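Local coordinates for protein formate dehydrogenase (Pyrobaculum aerophilum, PDB 1QP8) that binds NADPH and probably reduces 2-oxoacids such as glyoxylate or hydroxypyruvate to their 2-hydroxyacids, at residues C180-N185 / R189-Y194; Q149-S154 / R173-A178; K19-V24 / R280-Y285. All coordinates share one frame; numbering follows the deposited sequence.

Interaction 1 of 3, residues C180-N185 / R189-Y194. With NDP (NADPH dihydro-nicotinamide-adenine-dinucleotide phosphate), chain C.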
loop_
_atom_site.group_PDB
_atom_site.type_symbol
_atom_site.label_atom_id
_atom_site.label_comp_id
_atom_site.label_asym_id
_atom_site.label_seq_id
_atom_site.Cartn_x
_atom_site.Cartn_y
_atom_site.Cartn_z
ATOM N N CYS A 180 13.432 -4.561 -2.465
ATOM C CA CYS A 180 14.745 -4.340 -3.053
ATOM C C CYS A 180 14.718 -3.210 -4.075
ATOM O O CYS A 180 13.822 -3.139 -4.916
ATOM C CB CYS A 180 15.277 -5.614 -3.709
ATOM S SG CYS A 180 16.862 -5.323 -4.560
ATOM N N ALA A 181 15.717 -2.335 -3.982
ATOM C CA ALA A 181 15.851 -1.173 -4.855
ATOM C C ALA A 181 17.316 -0.851 -5.077
ATOM O O ALA A 181 17.689 0.312 -5.187
ATOM C CB ALA A 181 15.168 0.040 -4.228
ATOM N N LEU A 182 18.154 -1.877 -5.133
ATOM C CA LEU A 182 19.575 -1.674 -5.343
ATOM C C LEU A 182 19.852 -1.323 -6.781
ATOM O O LEU A 182 19.116 -1.729 -7.676
ATOM C CB LEU A 182 20.355 -2.944 -5.015
ATOM C CG LEU A 182 20.329 -3.373 -3.556
ATOM C CD1 LEU A 182 21.072 -4.711 -3.381
ATOM C CD2 LEU A 182 20.962 -2.282 -2.723
ATOM N N PRO A 183 20.908 -0.543 -7.019
ATOM C CA PRO A 183 21.301 -0.145 -8.374
ATOM C C PRO A 183 22.101 -1.338 -8.880
ATOM O O PRO A 183 22.654 -2.081 -8.064
ATOM C CB PRO A 183 22.203 1.058 -8.129
ATOM C CG PRO A 183 21.737 1.582 -6.790
ATOM C CD PRO A 183 21.542 0.327 -6.017
ATOM N N LEU A 184 22.190 -1.541 -10.189
ATOM C CA LEU A 184 22.955 -2.685 -10.668
ATOM C C LEU A 184 24.380 -2.357 -11.138
ATOM O O LEU A 184 24.574 -1.773 -12.208
ATOM C CB LEU A 184 22.195 -3.377 -11.799
ATOM C CG LEU A 184 22.934 -4.521 -12.512
ATOM C CD1 LEU A 184 23.148 -5.677 -11.540
ATOM C CD2 LEU A 184 22.140 -4.976 -13.711
ATOM N N ASN A 185 25.376 -2.730 -10.341
ATOM C CA ASN A 185 26.768 -2.507 -10.717
ATOM C C ASN A 185 27.489 -3.845 -10.547
ATOM O O ASN A 185 26.836 -4.868 -10.369
ATOM C CB ASN A 185 27.388 -1.432 -9.841
ATOM C CG ASN A 185 27.151 -1.685 -8.396
ATOM O OD1 ASN A 185 27.396 -2.794 -7.912
ATOM N ND2 ASN A 185 26.667 -0.670 -7.682
ATOM N N ARG A 189 25.528 -7.339 -8.884
ATOM C CA ARG A 189 25.160 -8.468 -9.743
ATOM C C ARG A 189 24.927 -9.668 -8.823
ATOM O O ARG A 189 25.439 -9.680 -7.726
ATOM C CB ARG A 189 26.284 -8.783 -10.722
ATOM C CG ARG A 189 26.329 -7.880 -11.928
ATOM C CD ARG A 189 25.758 -8.590 -13.144
ATOM N NE ARG A 189 25.408 -7.646 -14.201
ATOM C CZ ARG A 189 24.520 -7.895 -15.159
ATOM N NH1 ARG A 189 23.888 -9.063 -15.205
ATOM N NH2 ARG A 189 24.235 -6.966 -16.056
ATOM N N GLY A 190 24.147 -10.657 -9.247
ATOM C CA GLY A 190 23.860 -11.826 -8.404
ATOM C C GLY A 190 24.143 -11.762 -6.911
ATOM O O GLY A 190 24.537 -12.762 -6.306
ATOM N N LEU A 191 23.922 -10.604 -6.306
ATOM C CA LEU A 191 24.186 -10.400 -4.891
ATOM C C LEU A 191 23.294 -11.267 -4.019
ATOM O O LEU A 191 23.783 -12.058 -3.213
ATOM C CB LEU A 191 23.974 -8.932 -4.531
ATOM C CG LEU A 191 24.115 -8.650 -3.040
ATOM C CD1 LEU A 191 25.577 -8.765 -2.690
ATOM C CD2 LEU A 191 23.572 -7.273 -2.694
ATOM N N VAL A 192 21.985 -11.088 -4.165
ATOM C CA VAL A 192 21.016 -11.865 -3.400
ATOM C C VAL A 192 20.948 -13.234 -4.036
ATOM O O VAL A 192 20.688 -13.343 -5.235
ATOM C CB VAL A 192 19.608 -11.256 -3.462
ATOM C CG1 VAL A 192 18.623 -12.200 -2.834
ATOM C CG2 VAL A 192 19.575 -9.910 -2.749
ATOM N N LYS A 193 21.182 -14.273 -3.238
ATOM C CA LYS A 193 21.148 -15.638 -3.751
ATOM C C LYS A 193 20.193 -16.534 -2.969
ATOM O O LYS A 193 19.768 -16.191 -1.857
ATOM C CB LYS A 193 22.554 -16.243 -3.754
ATOM C CG LYS A 193 23.547 -15.416 -4.552
ATOM C CD LYS A 193 24.730 -16.241 -5.053
ATOM N N TYR A 194 19.851 -17.678 -3.569
ATOM C CA TYR A 194 18.937 -18.634 -2.957
ATOM C C TYR A 194 19.145 -18.730 -1.449
ATOM O O TYR A 194 18.217 -18.554 -0.655
ATOM C CB TYR A 194 19.123 -20.019 -3.582
ATOM C CG TYR A 194 18.307 -21.063 -2.870
ATOM C CD1 TYR A 194 16.923 -21.123 -3.024
ATOM C CD2 TYR A 194 18.903 -21.923 -1.956
ATOM C CE1 TYR A 194 16.155 -22.005 -2.280
ATOM C CE2 TYR A 194 18.147 -22.806 -1.206
ATOM C CZ TYR A 194 16.777 -22.843 -1.370
ATOM O OH TYR A 194 16.039 -23.715 -0.610
HETATM P PA NDP C . 20.474 6.039 -6.036
HETATM O O1A NDP C . 21.378 5.562 -7.128
HETATM O O2A NDP C . 19.518 6.446 -7.089
HETATM O O5B NDP C . 20.814 4.597 -5.310
HETATM C C5B NDP C . 21.922 4.743 -4.332
HETATM C C4B NDP C . 21.613 3.907 -3.038
HETATM O O4B NDP C . 21.850 2.452 -3.174
HETATM C C3B NDP C . 22.543 4.272 -1.815
HETATM O O3B NDP C . 21.944 3.838 -0.607
HETATM C C2B NDP C . 23.793 3.514 -2.264
HETATM O O2B NDP C . 24.917 3.358 -1.477
HETATM C C1B NDP C . 23.200 2.236 -2.687
HETATM N N9A NDP C . 24.078 1.460 -3.500
HETATM C C8A NDP C . 24.571 1.663 -4.762
HETATM N N7A NDP C . 25.356 0.664 -5.165
HETATM C C5A NDP C . 25.351 -0.202 -4.099
HETATM C C6A NDP C . 26.009 -1.469 -3.883
HETATM N N6A NDP C . 26.800 -1.985 -4.843
HETATM N N1A NDP C . 25.798 -2.100 -2.663
HETATM C C2A NDP C . 24.977 -1.491 -1.723
HETATM N N3A NDP C . 24.346 -0.336 -1.842
HETATM C C4A NDP C . 24.568 0.250 -3.076
HETATM O O3 NDP C . 19.085 5.518 -5.525
HETATM P PN NDP C . 17.589 5.024 -5.988
HETATM O O1N NDP C . 16.755 4.679 -4.813
HETATM O O2N NDP C . 16.908 6.035 -6.859
HETATM O O5D NDP C . 17.838 3.667 -6.916
HETATM C C5D NDP C . 18.205 3.851 -8.304
HETATM C C4D NDP C . 18.248 2.446 -8.928
HETATM O O4D NDP C . 16.920 1.869 -8.883
HETATM C C3D NDP C . 18.644 2.515 -10.401
HETATM O O3D NDP C . 20.058 2.455 -10.496
HETATM C C2D NDP C . 17.876 1.305 -10.995
HETATM O O2D NDP C . 18.678 0.114 -10.992
HETATM C C1D NDP C . 16.594 1.212 -10.133
HETATM N N1N NDP C . 15.369 1.870 -10.793
HETATM C C2N NDP C . 14.259 0.997 -11.058
HETATM C C3N NDP C . 13.124 1.590 -11.664
HETATM C C7N NDP C . 11.887 0.658 -11.968
HETATM O O7N NDP C . 10.849 1.193 -12.313
HETATM N N7N NDP C . 12.060 -0.684 -11.822
HETATM C C4N NDP C . 13.011 2.988 -12.024
HETATM C C5N NDP C . 14.199 3.736 -11.696
HETATM C C6N NDP C . 15.330 3.247 -11.115
HETATM P P2B NDP C . 26.138 4.503 -1.774
HETATM O O1X NDP C . 27.117 3.939 -0.774
HETATM O O2X NDP C . 26.465 4.278 -3.207
HETATM O O3X NDP C . 25.534 5.790 -1.473
#

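Interaction 2 of 3, residues Q149-S154 / R173-A178. With NDP (NADPH dihydro-nicotinamide-adenine-dinucleotide phosphate), chain C.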
loop_
_atom_site.group_PDB
_atom_site.type_symbol
_atom_site.label_atom_id
_atom_site.label_comp_id
_atom_site.label_asym_id
_atom_site.label_seq_id
_atom_site.Cartn_x
_atom_site.Cartn_y
_atom_site.Cartn_z
ATOM N N GLN A 149 9.626 -3.235 11.756
ATOM C CA GLN A 149 10.981 -3.260 12.275
ATOM C C GLN A 149 11.856 -3.265 11.039
ATOM O O GLN A 149 12.446 -4.287 10.696
ATOM C CB GLN A 149 11.237 -4.534 13.079
ATOM C CG GLN A 149 10.498 -4.605 14.401
ATOM C CD GLN A 149 10.838 -5.862 15.179
ATOM O OE1 GLN A 149 10.559 -6.976 14.735
ATOM N NE2 GLN A 149 11.450 -5.688 16.344
ATOM N N VAL A 150 11.931 -2.122 10.371
ATOM C CA VAL A 150 12.712 -2.004 9.151
ATOM C C VAL A 150 14.194 -2.221 9.379
ATOM O O VAL A 150 14.769 -1.650 10.299
ATOM C CB VAL A 150 12.555 -0.604 8.508
ATOM C CG1 VAL A 150 13.134 -0.623 7.084
ATOM C CG2 VAL A 150 11.088 -0.166 8.523
ATOM N N ARG A 151 14.809 -3.041 8.537
ATOM C CA ARG A 151 16.241 -3.290 8.616
ATOM C C ARG A 151 16.834 -2.811 7.300
ATOM O O ARG A 151 16.887 -3.570 6.343
ATOM C CB ARG A 151 16.541 -4.776 8.750
ATOM C CG ARG A 151 15.852 -5.469 9.890
ATOM C CD ARG A 151 16.349 -6.883 9.909
ATOM N NE ARG A 151 15.453 -7.790 10.604
ATOM C CZ ARG A 151 15.486 -9.105 10.440
ATOM N NH1 ARG A 151 16.369 -9.651 9.609
ATOM N NH2 ARG A 151 14.630 -9.872 11.097
ATOM N N GLY A 152 17.283 -1.561 7.255
ATOM C CA GLY A 152 17.850 -1.018 6.032
ATOM C C GLY A 152 19.269 -1.449 5.716
ATOM O O GLY A 152 20.162 -1.360 6.552
ATOM N N PHE A 153 19.470 -1.918 4.490
ATOM C CA PHE A 153 20.774 -2.365 4.019
ATOM C C PHE A 153 21.329 -1.337 3.038
ATOM O O PHE A 153 20.567 -0.603 2.404
ATOM C CB PHE A 153 20.629 -3.710 3.320
ATOM C CG PHE A 153 21.782 -4.057 2.423
ATOM C CD1 PHE A 153 23.043 -4.318 2.952
ATOM C CD2 PHE A 153 21.602 -4.165 1.046
ATOM C CE1 PHE A 153 24.115 -4.688 2.129
ATOM C CE2 PHE A 153 22.668 -4.537 0.206
ATOM C CZ PHE A 153 23.925 -4.798 0.755
ATOM N N SER A 154 22.651 -1.281 2.909
ATOM C CA SER A 154 23.286 -0.332 2.000
ATOM C C SER A 154 24.802 -0.409 2.090
ATOM O O SER A 154 25.340 -0.955 3.048
ATOM C CB SER A 154 22.825 1.095 2.315
ATOM O OG SER A 154 23.362 2.013 1.381
ATOM N N ARG A 173 17.310 -12.149 7.300
ATOM C CA ARG A 173 17.136 -13.143 8.361
ATOM C C ARG A 173 15.759 -13.073 8.982
ATOM O O ARG A 173 15.385 -12.062 9.574
ATOM C CB ARG A 173 18.188 -12.986 9.464
ATOM C CG ARG A 173 19.523 -13.626 9.113
ATOM C CD ARG A 173 20.316 -14.105 10.333
ATOM N NE ARG A 173 21.181 -15.212 9.936
ATOM C CZ ARG A 173 22.253 -15.086 9.158
ATOM N NH1 ARG A 173 22.616 -13.891 8.708
ATOM N NH2 ARG A 173 22.927 -16.167 8.780
ATOM N N GLU A 174 15.011 -14.164 8.837
ATOM C CA GLU A 174 13.660 -14.253 9.379
ATOM C C GLU A 174 12.823 -13.024 9.052
ATOM O O GLU A 174 11.876 -12.697 9.772
ATOM C CB GLU A 174 13.712 -14.434 10.892
ATOM C CG GLU A 174 14.428 -15.682 11.338
ATOM C CD GLU A 174 14.573 -15.732 12.839
ATOM O OE1 GLU A 174 15.225 -14.823 13.403
ATOM O OE2 GLU A 174 14.032 -16.677 13.453
ATOM N N ALA A 175 13.174 -12.333 7.974
ATOM C CA ALA A 175 12.407 -11.162 7.591
ATOM C C ALA A 175 11.121 -11.660 6.923
ATOM O O ALA A 175 11.125 -12.692 6.232
ATOM C CB ALA A 175 13.211 -10.297 6.644
ATOM N N ARG A 176 10.019 -10.949 7.152
ATOM C CA ARG A 176 8.749 -11.343 6.556
ATOM C C ARG A 176 8.523 -10.640 5.231
ATOM O O ARG A 176 7.555 -10.930 4.526
ATOM C CB ARG A 176 7.584 -11.067 7.510
ATOM C CG ARG A 176 7.543 -12.066 8.651
ATOM C CD ARG A 176 6.489 -11.771 9.719
ATOM N NE ARG A 176 5.114 -12.144 9.369
ATOM C CZ ARG A 176 4.766 -13.155 8.567
ATOM N NH1 ARG A 176 5.685 -13.925 7.984
ATOM N NH2 ARG A 176 3.478 -13.422 8.380
ATOM N N ALA A 177 9.442 -9.744 4.878
ATOM C CA ALA A 177 9.337 -8.995 3.640
ATOM C C ALA A 177 10.605 -8.241 3.327
ATOM O O ALA A 177 11.406 -7.955 4.205
ATOM C CB ALA A 177 8.205 -8.018 3.739
ATOM N N ALA A 178 10.760 -7.893 2.061
ATOM C CA ALA A 178 11.915 -7.158 1.609
ATOM C C ALA A 178 11.505 -6.346 0.400
ATOM O O ALA A 178 10.757 -6.822 -0.451
ATOM C CB ALA A 178 13.020 -8.119 1.233
HETATM P PA NDP C . 20.474 6.039 -6.036
HETATM O O1A NDP C . 21.378 5.562 -7.128
HETATM O O2A NDP C . 19.518 6.446 -7.089
HETATM O O5B NDP C . 20.814 4.597 -5.310
HETATM C C5B NDP C . 21.922 4.743 -4.332
HETATM C C4B NDP C . 21.613 3.907 -3.038
HETATM O O4B NDP C . 21.850 2.452 -3.174
HETATM C C3B NDP C . 22.543 4.272 -1.815
HETATM O O3B NDP C . 21.944 3.838 -0.607
HETATM C C2B NDP C . 23.793 3.514 -2.264
HETATM O O2B NDP C . 24.917 3.358 -1.477
HETATM C C1B NDP C . 23.200 2.236 -2.687
HETATM N N9A NDP C . 24.078 1.460 -3.500
HETATM C C8A NDP C . 24.571 1.663 -4.762
HETATM N N7A NDP C . 25.356 0.664 -5.165
HETATM C C5A NDP C . 25.351 -0.202 -4.099
HETATM C C6A NDP C . 26.009 -1.469 -3.883
HETATM N N6A NDP C . 26.800 -1.985 -4.843
HETATM N N1A NDP C . 25.798 -2.100 -2.663
HETATM C C2A NDP C . 24.977 -1.491 -1.723
HETATM N N3A NDP C . 24.346 -0.336 -1.842
HETATM C C4A NDP C . 24.568 0.250 -3.076
HETATM O O3 NDP C . 19.085 5.518 -5.525
HETATM P PN NDP C . 17.589 5.024 -5.988
HETATM O O1N NDP C . 16.755 4.679 -4.813
HETATM O O2N NDP C . 16.908 6.035 -6.859
HETATM O O5D NDP C . 17.838 3.667 -6.916
HETATM C C5D NDP C . 18.205 3.851 -8.304
HETATM C C4D NDP C . 18.248 2.446 -8.928
HETATM O O4D NDP C . 16.920 1.869 -8.883
HETATM C C3D NDP C . 18.644 2.515 -10.401
HETATM O O3D NDP C . 20.058 2.455 -10.496
HETATM C C2D NDP C . 17.876 1.305 -10.995
HETATM O O2D NDP C . 18.678 0.114 -10.992
HETATM C C1D NDP C . 16.594 1.212 -10.133
HETATM N N1N NDP C . 15.369 1.870 -10.793
HETATM C C2N NDP C . 14.259 0.997 -11.058
HETATM C C3N NDP C . 13.124 1.590 -11.664
HETATM C C7N NDP C . 11.887 0.658 -11.968
HETATM O O7N NDP C . 10.849 1.193 -12.313
HETATM N N7N NDP C . 12.060 -0.684 -11.822
HETATM C C4N NDP C . 13.011 2.988 -12.024
HETATM C C5N NDP C . 14.199 3.736 -11.696
HETATM C C6N NDP C . 15.330 3.247 -11.115
HETATM P P2B NDP C . 26.138 4.503 -1.774
HETATM O O1X NDP C . 27.117 3.939 -0.774
HETATM O O2X NDP C . 26.465 4.278 -3.207
HETATM O O3X NDP C . 25.534 5.790 -1.473
#

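Interaction 3 of 3, residues K19-V24 / R280-Y285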
loop_
_atom_site.group_PDB
_atom_site.type_symbol
_atom_site.label_atom_id
_atom_site.label_comp_id
_atom_site.label_asym_id
_atom_site.label_seq_id
_atom_site.Cartn_x
_atom_site.Cartn_y
_atom_site.Cartn_z
ATOM N N LYS A 19 18.485 27.621 -24.729
ATOM C CA LYS A 19 19.046 28.824 -24.131
ATOM C C LYS A 19 20.492 28.561 -23.717
ATOM O O LYS A 19 21.255 29.494 -23.438
ATOM C CB LYS A 19 18.222 29.236 -22.912
ATOM C CG LYS A 19 16.759 29.458 -23.221
ATOM C CD LYS A 19 15.993 29.869 -21.980
ATOM C CE LYS A 19 14.513 30.104 -22.302
ATOM N NZ LYS A 19 13.726 30.683 -21.159
ATOM N N TYR A 20 20.871 27.281 -23.695
ATOM C CA TYR A 20 22.221 26.896 -23.294
ATOM C C TYR A 20 23.061 26.155 -24.311
ATOM O O TYR A 20 24.277 26.272 -24.293
ATOM C CB TYR A 20 22.176 26.049 -22.024
ATOM C CG TYR A 20 21.721 26.817 -20.823
ATOM C CD1 TYR A 20 20.366 26.914 -20.508
ATOM C CD2 TYR A 20 22.633 27.518 -20.047
ATOM C CE1 TYR A 20 19.933 27.710 -19.454
ATOM C CE2 TYR A 20 22.217 28.307 -18.999
ATOM C CZ TYR A 20 20.867 28.406 -18.709
ATOM O OH TYR A 20 20.453 29.243 -17.700
ATOM N N PHE A 21 22.428 25.399 -25.195
ATOM C CA PHE A 21 23.185 24.613 -26.160
ATOM C C PHE A 21 22.708 24.722 -27.591
ATOM O O PHE A 21 21.697 25.339 -27.886
ATOM C CB PHE A 21 23.117 23.117 -25.804
ATOM C CG PHE A 21 23.457 22.801 -24.379
ATOM C CD1 PHE A 21 22.508 22.940 -23.379
ATOM C CD2 PHE A 21 24.735 22.368 -24.036
ATOM C CE1 PHE A 21 22.826 22.651 -22.061
ATOM C CE2 PHE A 21 25.056 22.081 -22.730
ATOM C CZ PHE A 21 24.099 22.221 -21.738
ATOM N N LYS A 22 23.474 24.102 -28.474
ATOM C CA LYS A 22 23.114 24.003 -29.865
ATOM C C LYS A 22 22.750 22.513 -29.943
ATOM O O LYS A 22 23.621 21.639 -29.988
ATOM C CB LYS A 22 24.292 24.300 -30.785
ATOM C CG LYS A 22 23.963 23.930 -32.224
ATOM C CD LYS A 22 25.089 24.180 -33.207
ATOM C CE LYS A 22 24.621 23.819 -34.619
ATOM N NZ LYS A 22 25.749 23.710 -35.584
ATOM N N ILE A 23 21.460 22.222 -29.903
ATOM C CA ILE A 23 21.003 20.848 -29.963
ATOM C C ILE A 23 21.392 20.305 -31.313
ATOM O O ILE A 23 21.291 21.009 -32.306
ATOM C CB ILE A 23 19.477 20.778 -29.791
ATOM C CG1 ILE A 23 19.100 21.329 -28.420
ATOM C CG2 ILE A 23 18.988 19.347 -29.956
ATOM C CD1 ILE A 23 17.642 21.234 -28.116
ATOM N N VAL A 24 21.841 19.056 -31.343
ATOM C CA VAL A 24 22.272 18.403 -32.571
ATOM C C VAL A 24 21.760 16.963 -32.568
ATOM O O VAL A 24 22.104 16.181 -31.678
ATOM C CB VAL A 24 23.808 18.397 -32.652
ATOM C CG1 VAL A 24 24.274 17.476 -33.760
ATOM C CG2 VAL A 24 24.319 19.806 -32.894
ATOM N N ARG A 280 17.932 20.018 -15.974
ATOM C CA ARG A 280 18.428 20.964 -14.976
ATOM C C ARG A 280 19.846 20.639 -14.543
ATOM O O ARG A 280 20.653 21.535 -14.319
ATOM C CB ARG A 280 17.504 21.021 -13.761
ATOM C CG ARG A 280 16.106 21.456 -14.138
ATOM C CD ARG A 280 15.315 22.025 -12.978
ATOM N NE ARG A 280 13.886 22.002 -13.281
ATOM C CZ ARG A 280 13.112 20.930 -13.136
ATOM N NH1 ARG A 280 13.627 19.793 -12.681
ATOM N NH2 ARG A 280 11.828 20.987 -13.468
ATOM N N ASN A 281 20.163 19.355 -14.465
ATOM C CA ASN A 281 21.481 18.944 -14.027
ATOM C C ASN A 281 22.521 19.237 -15.089
ATOM O O ASN A 281 23.676 19.575 -14.802
ATOM C CB ASN A 281 21.473 17.456 -13.716
ATOM C CG ASN A 281 22.679 17.032 -12.910
ATOM O OD1 ASN A 281 22.950 17.594 -11.849
ATOM N ND2 ASN A 281 23.412 16.040 -13.407
ATOM N N LEU A 282 22.093 19.106 -16.327
ATOM C CA LEU A 282 22.961 19.320 -17.456
ATOM C C LEU A 282 23.330 20.794 -17.535
ATOM O O LEU A 282 24.472 21.151 -17.838
ATOM C CB LEU A 282 22.216 18.856 -18.697
ATOM C CG LEU A 282 22.849 18.836 -20.070
ATOM C CD1 LEU A 282 24.282 18.454 -19.943
ATOM C CD2 LEU A 282 22.071 17.848 -20.957
ATOM N N ILE A 283 22.362 21.650 -17.234
ATOM C CA ILE A 283 22.574 23.085 -17.282
ATOM C C ILE A 283 23.536 23.552 -16.202
ATOM O O ILE A 283 24.351 24.453 -16.447
ATOM C CB ILE A 283 21.238 23.835 -17.158
ATOM C CG1 ILE A 283 20.396 23.557 -18.400
ATOM C CG2 ILE A 283 21.474 25.319 -17.022
ATOM C CD1 ILE A 283 18.999 24.078 -18.311
ATOM N N THR A 284 23.451 22.957 -15.008
ATOM C CA THR A 284 24.374 23.362 -13.956
ATOM C C THR A 284 25.764 22.908 -14.364
ATOM O O THR A 284 26.762 23.521 -13.997
ATOM C CB THR A 284 24.031 22.782 -12.568
ATOM O OG1 THR A 284 25.179 22.096 -12.056
ATOM C CG2 THR A 284 22.825 21.860 -12.633
ATOM N N TYR A 285 25.835 21.830 -15.129
ATOM C CA TYR A 285 27.128 21.393 -15.605
ATOM C C TYR A 285 27.583 22.463 -16.593
ATOM O O TYR A 285 28.706 22.956 -16.530
ATOM C CB TYR A 285 27.026 20.071 -16.345
ATOM C CG TYR A 285 28.217 19.849 -17.246
ATOM C CD1 TYR A 285 29.424 19.381 -16.731
ATOM C CD2 TYR A 285 28.152 20.165 -18.605
ATOM C CE1 TYR A 285 30.538 19.236 -17.538
ATOM C CE2 TYR A 285 29.252 20.027 -19.420
ATOM C CZ TYR A 285 30.446 19.562 -18.883
ATOM O OH TYR A 285 31.550 19.416 -19.687
#

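Interaction 1 of 3, residues C180-N185 / R189-Y194
N185 O accepts the backbone N-H of R189 at 3.2 Å (to R189 N), with the donor tilted 19° from the carbonyl plane; this bond draws together the two ends of a short turn. T188 OG1 bonds to N185 N and P183 O. The N185 amide divides its work: OD1 takes the backbone N-H of H187 and, weakly, the adenine amino group N6A, while N185 ND2 makes a weak bond to N7A of NADPH at 3.1 Å. An asparagine suits the place because one flat amide can offer both a donor and an acceptor to the adenine edge.

R189 lays its aliphatic chain and its guanidinium against L184. A bend at chi2 (-103°) carries the chain past the L184 methyls, CD1 lying 3.9 Å from R189 CG, and L184 CD2 rests over one guanidinium face toward its rim, 3.7 Å from R189 NH2. Beside them L182 and L191 cross at about a right angle, methyl to methyl (L182 CD1 to L191 CD2, 3.6 Å), L182 buried and L191 nearer the surface, an apolar pair suited to packing on the sheet. This loop joins strand 177-180 to helix 194-197 in the Rossmann-type domain, with L182 packed on L130 of strand 126-130.

Interaction 2 of 3, residues Q149-S154 / R173-A178
R151 closes its guanidinium on the carbonyl oxygen of R173, giving that one acceptor two N-H bonds. NH1 reaches R173 O at 2.6 Å, in the carbonyl plane and on a lone pair, whereas NH2, 2.8 Å from the same R173 O, approaches nearly along the C=O axis. The oxygen stays close to the guanidinium plane for both, so the group meets it end-on, which should limit how far the group can turn. An arginine fits because its two terminal nitrogens can share one carbonyl at the end of a long, extended chain; CG lies opposite the carbonyl carbon (chi1 -55°) and the chain runs straight from there to NE. The positive charge would probably polarise the R173 carbonyl, which follows directly on helix 169-172. A methyl of A175 sits beyond one guanidinium face, offset toward the rim, its CB 4.4 Å from R151 NH1.

R151 NH1 also has a long, weak ion pair with E170, and R163 brings a like charge near NE. Nearby, E174 O accepts from K126 NZ, and the R176 guanidinium is satisfied by a salt bridge to D203. Farther along, S154 OG lies 3.0 Å from the ribose oxygen O3B of NADPH, with T156 O a weaker alternative for its one proton.

Strands 149-153 and 177-180 are not neighbours in the parallel sheet: strand 126-130 runs between them. R151 thus reaches past K126 of that middle strand to the loop that leads from helix 169-172 into strand 177-180.

Interaction 3 of 3, residues K19-V24 / R280-Y285
I283 sets its CG2 methyl squarely over the face of the Y20 ring, 3.6 Å from the ring centroid and 12° off its normal, a CH-pi contact. From CB the side chain divides. The CG2 branch, opposite the backbone N, meets the whole ring at similar range, with Y20 CZ closest at 3.6 Å and the OH at 4.1 Å. The other branch, with CG1 placed beside the backbone N (chi1 -67°), runs along the ring's CD1 side: CG1 lies 4.0 Å from Y20 CD1, and the terminal CD1 of I283 reaches 3.8 Å from that same Y20 CD1. On its way CG1 also comes to the edge of the F21 ring, near its plane, at 4.5 Å from F21 CE1. A beta-branched isoleucine fits well here, since its two arms spread over the Y20 ring while CG1 can still approach F21.

F21 packs mainly on L282: its CZ meets L282 CG at 4.0 Å, the two side chains crossing at a slant. Around them L3 of strand 2-4 touches both F21 and L282, E16 of helix 11-18 touches I283, and T287 touches Y20. An alanine here takes away CG2 and the CG1 arm, and the Y20 ring, its face no longer covered by the methyl, would probably be freer to turn.

The contact joins the turn between helix 11-18 and strand 22-24 to helix 268-286 by side chains alone. No hydrogen bond crosses it, so it probably rests on apolar burial and the CH-pi contact, with Y20 on the exposed side and F21 buried.

Interactions 1 and 2 belong to the same NAD-binding domain, their centres about 15 Å apart, and both touch NADPH. They also meet directly, since F153 of 149-154 packs against L182 and L191, and strand 177-180 leads out of interaction 2 into interaction 1. Interaction 1 is the buried one, mixing loop hydrogen bonding with leucine packing beside the adenine; interaction 2 is partly buried and almost wholly polar, an arginine reaching a backbone carbonyl. Interaction 3 lies on the opposite side of the chain's centre, its centre about 34 Å from that of interaction 1. Also partly buried, it relies on aromatic and aliphatic packing and brings together segments 256 residues apart, away from the cofactor.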